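Side-chain contact in RNA-dependent RNA Polymerase (Bombyx mori cytoplasmic polyhedrosis virus, PDB 6TZ0), which catalyses RNA-templated RNA synthesis, making the viral plus-strand transcripts and, after core assembly, probably the complementary minus strands of the double-stranded genome: residues Ala128-Lys131 and Leu132-Lys136. Residues are numbered along the deposited sequence; the frame is centred on the assembly and turned at random.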
ATOM      1  N   ALA A 128      -4.085  25.824 -11.746  1.00 45.54           N
ATOM      2  CA  ALA A 128      -3.665  24.888 -10.713  1.00 45.54           C
ATOM      3  C   ALA A 128      -3.282  25.597  -9.422  1.00 45.54           C
ATOM      4  O   ALA A 128      -3.514  25.058  -8.338  1.00 45.54           O
ATOM      5  CB  ALA A 128      -2.503  24.044 -11.214  1.00 45.54           C
ATOM      6  N   LEU A 129      -2.712  26.799  -9.503  1.00 45.52           N
ATOM      7  CA  LEU A 129      -2.413  27.531  -8.276  1.00 45.52           C
ATOM      8  C   LEU A 129      -3.678  28.071  -7.620  1.00 45.52           C
ATOM      9  O   LEU A 129      -3.742  28.166  -6.386  1.00 45.52           O
ATOM     10  CB  LEU A 129      -1.421  28.651  -8.563  1.00 45.52           C
ATOM     11  CG  LEU A 129      -0.043  28.099  -8.927  1.00 45.52           C
ATOM     12  CD1 LEU A 129       0.876  29.196  -9.364  1.00 45.52           C
ATOM     13  CD2 LEU A 129       0.561  27.339  -7.769  1.00 45.52           C
ATOM     14  N   ASP A 130      -4.694  28.409  -8.422  1.00 47.75           N
ATOM     15  CA  ASP A 130      -6.018  28.700  -7.879  1.00 47.75           C
ATOM     16  C   ASP A 130      -6.587  27.487  -7.153  1.00 47.75           C
ATOM     17  O   ASP A 130      -7.150  27.619  -6.060  1.00 47.75           O
ATOM     18  CB  ASP A 130      -6.954  29.131  -9.010  1.00 47.75           C
ATOM     19  CG  ASP A 130      -8.270  29.728  -8.511  1.00 47.75           C
ATOM     20  OD1 ASP A 130      -8.456  29.898  -7.296  1.00 47.75           O
ATOM     21  OD2 ASP A 130      -9.146  30.019  -9.349  1.00 47.75           O
ATOM     22  N   LYS A 131      -6.448  26.302  -7.753  1.00 47.02           N
ATOM     23  CA  LYS A 131      -6.886  25.068  -7.104  1.00 47.02           C
ATOM     24  C   LYS A 131      -6.103  24.796  -5.824  1.00 47.02           C
ATOM     25  O   LYS A 131      -6.658  24.272  -4.853  1.00 47.02           O
ATOM     26  CB  LYS A 131      -6.744  23.903  -8.083  1.00 47.02           C
ATOM     27  CG  LYS A 131      -7.283  22.584  -7.575  1.00 47.02           C
ATOM     28  CD  LYS A 131      -7.158  21.485  -8.613  1.00 47.02           C
ATOM     29  CE  LYS A 131      -7.689  20.169  -8.065  1.00 47.02           C
ATOM     30  NZ  LYS A 131      -7.620  19.059  -9.055  1.00 47.02           N
ATOM     31  N   LEU A 132      -4.828  25.175  -5.800  1.00 44.97           N
ATOM     32  CA  LEU A 132      -4.004  25.009  -4.611  1.00 44.97           C
ATOM     33  C   LEU A 132      -4.502  25.900  -3.482  1.00 44.97           C
ATOM     34  O   LEU A 132      -4.633  25.457  -2.336  1.00 44.97           O
ATOM     35  CB  LEU A 132      -2.550  25.343  -4.951  1.00 44.97           C
ATOM     36  CG  LEU A 132      -1.366  24.789  -4.152  1.00 44.97           C
ATOM     37  CD1 LEU A 132      -0.109  24.909  -4.972  1.00 44.97           C
ATOM     38  CD2 LEU A 132      -1.151  25.464  -2.858  1.00 44.97           C
ATOM     39  N   MET A 133      -4.776  27.167  -3.788  1.00 47.03           N
ATOM     40  CA  MET A 133      -5.154  28.114  -2.746  1.00 47.03           C
ATOM     41  C   MET A 133      -6.610  27.953  -2.311  1.00 47.03           C
ATOM     42  O   MET A 133      -6.944  28.241  -1.158  1.00 47.03           O
ATOM     43  CB  MET A 133      -4.850  29.537  -3.233  1.00 47.03           C
ATOM     44  CG  MET A 133      -5.192  30.659  -2.263  1.00 47.03           C
ATOM     45  SD  MET A 133      -4.509  32.253  -2.720  1.00 47.03           S
ATOM     46  CE  MET A 133      -5.385  32.631  -4.219  1.00 47.03           C
ATOM     47  N   HIS A 134      -7.473  27.427  -3.174  1.00 48.16           N
ATOM     48  CA  HIS A 134      -8.901  27.402  -2.893  1.00 48.16           C
ATOM     49  C   HIS A 134      -9.484  26.031  -2.587  1.00 48.16           C
ATOM     50  O   HIS A 134     -10.505  25.961  -1.904  1.00 48.16           O
ATOM     51  CB  HIS A 134      -9.668  28.011  -4.070  1.00 48.16           C
ATOM     52  CG  HIS A 134      -9.543  29.497  -4.161  1.00 48.16           C
ATOM     53  ND1 HIS A 134      -8.439  30.125  -4.695  1.00 48.16           N
ATOM     54  CD2 HIS A 134     -10.403  30.481  -3.815  1.00 48.16           C
ATOM     55  CE1 HIS A 134      -8.615  31.432  -4.646  1.00 48.16           C
ATOM     56  NE2 HIS A 134      -9.801  31.674  -4.122  1.00 48.16           N
ATOM     57  N   VAL A 135      -8.889  24.941  -3.070  1.00 47.03           N
ATOM     58  CA  VAL A 135      -9.472  23.612  -2.932  1.00 47.03           C
ATOM     59  C   VAL A 135      -8.696  22.752  -1.940  1.00 47.03           C
ATOM     60  O   VAL A 135      -9.295  22.103  -1.081  1.00 47.03           O
ATOM     61  CB  VAL A 135      -9.582  22.913  -4.306  1.00 47.03           C
ATOM     62  CG1 VAL A 135     -10.129  21.508  -4.170  1.00 47.03           C
ATOM     63  CG2 VAL A 135     -10.449  23.722  -5.243  1.00 47.03           C
ATOM     64  N   LYS A 136      -7.364  22.762  -2.016  1.00 45.96           N
ATOM     65  CA  LYS A 136      -6.535  21.915  -1.165  1.00 45.96           C
ATOM     66  C   LYS A 136      -6.547  22.321   0.301  1.00 45.96           C
ATOM     67  O   LYS A 136      -6.097  21.533   1.138  1.00 45.96           O
ATOM     68  CB  LYS A 136      -5.087  21.914  -1.660  1.00 45.96           C
ATOM     69  CG  LYS A 136      -4.873  21.285  -3.016  1.00 45.96           C
ATOM     70  CD  LYS A 136      -5.092  19.792  -2.967  1.00 45.96           C
ATOM     71  CE  LYS A 136      -4.685  19.143  -4.268  1.00 45.96           C
ATOM     72  NZ  LYS A 136      -5.604  19.529  -5.364  1.00 45.96           N
TER
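H134 turns its ring back over the preceding turn of the helix and grips the carbonyl oxygen of D130 twice. Its backbone N donates to D130 O at 2.9 Å, and ND1 to the same oxygen at 3.1 Å, with the acceptor close to the ring plane; both bonds are bent, near 136°. CG beside the backbone N (chi1 -74°) turns the ring this way. The D130 carboxylate stands almost perpendicular to the imidazole, 83° between planes, with OD1 obliquely placed near ND1. F194 meets the ring nearly at right angles, and I192 shares a backbone hydrogen bond with H134, tying this end of helix 121-134 to strand 191-194. On the buried side L129 and L132 run side by side, CD2 of L129 lying 3.8 Å from CD1 of L132; L129 also touches Y81, L132 touches L104 and M133 packs on F107. The lysine side is looser and partly exposed. K131 stretches out fully, its CG 4.0 Å from V135 CB, while K136 folds back and brings NZ to 3.5 Å from K131 CE. The two NZ atoms, 4.2 Å apart, probably repel each other. K131 O accepts from V135 N and, at 3.3 Å, from K136 N. This i to i+5 bond beside an i to i+4 bond is typical of a helix C-terminus, here in the polymerase's N-terminal region, where the H134 side chain lies about 10 Å from those of the ATP-binding Y184 and N195.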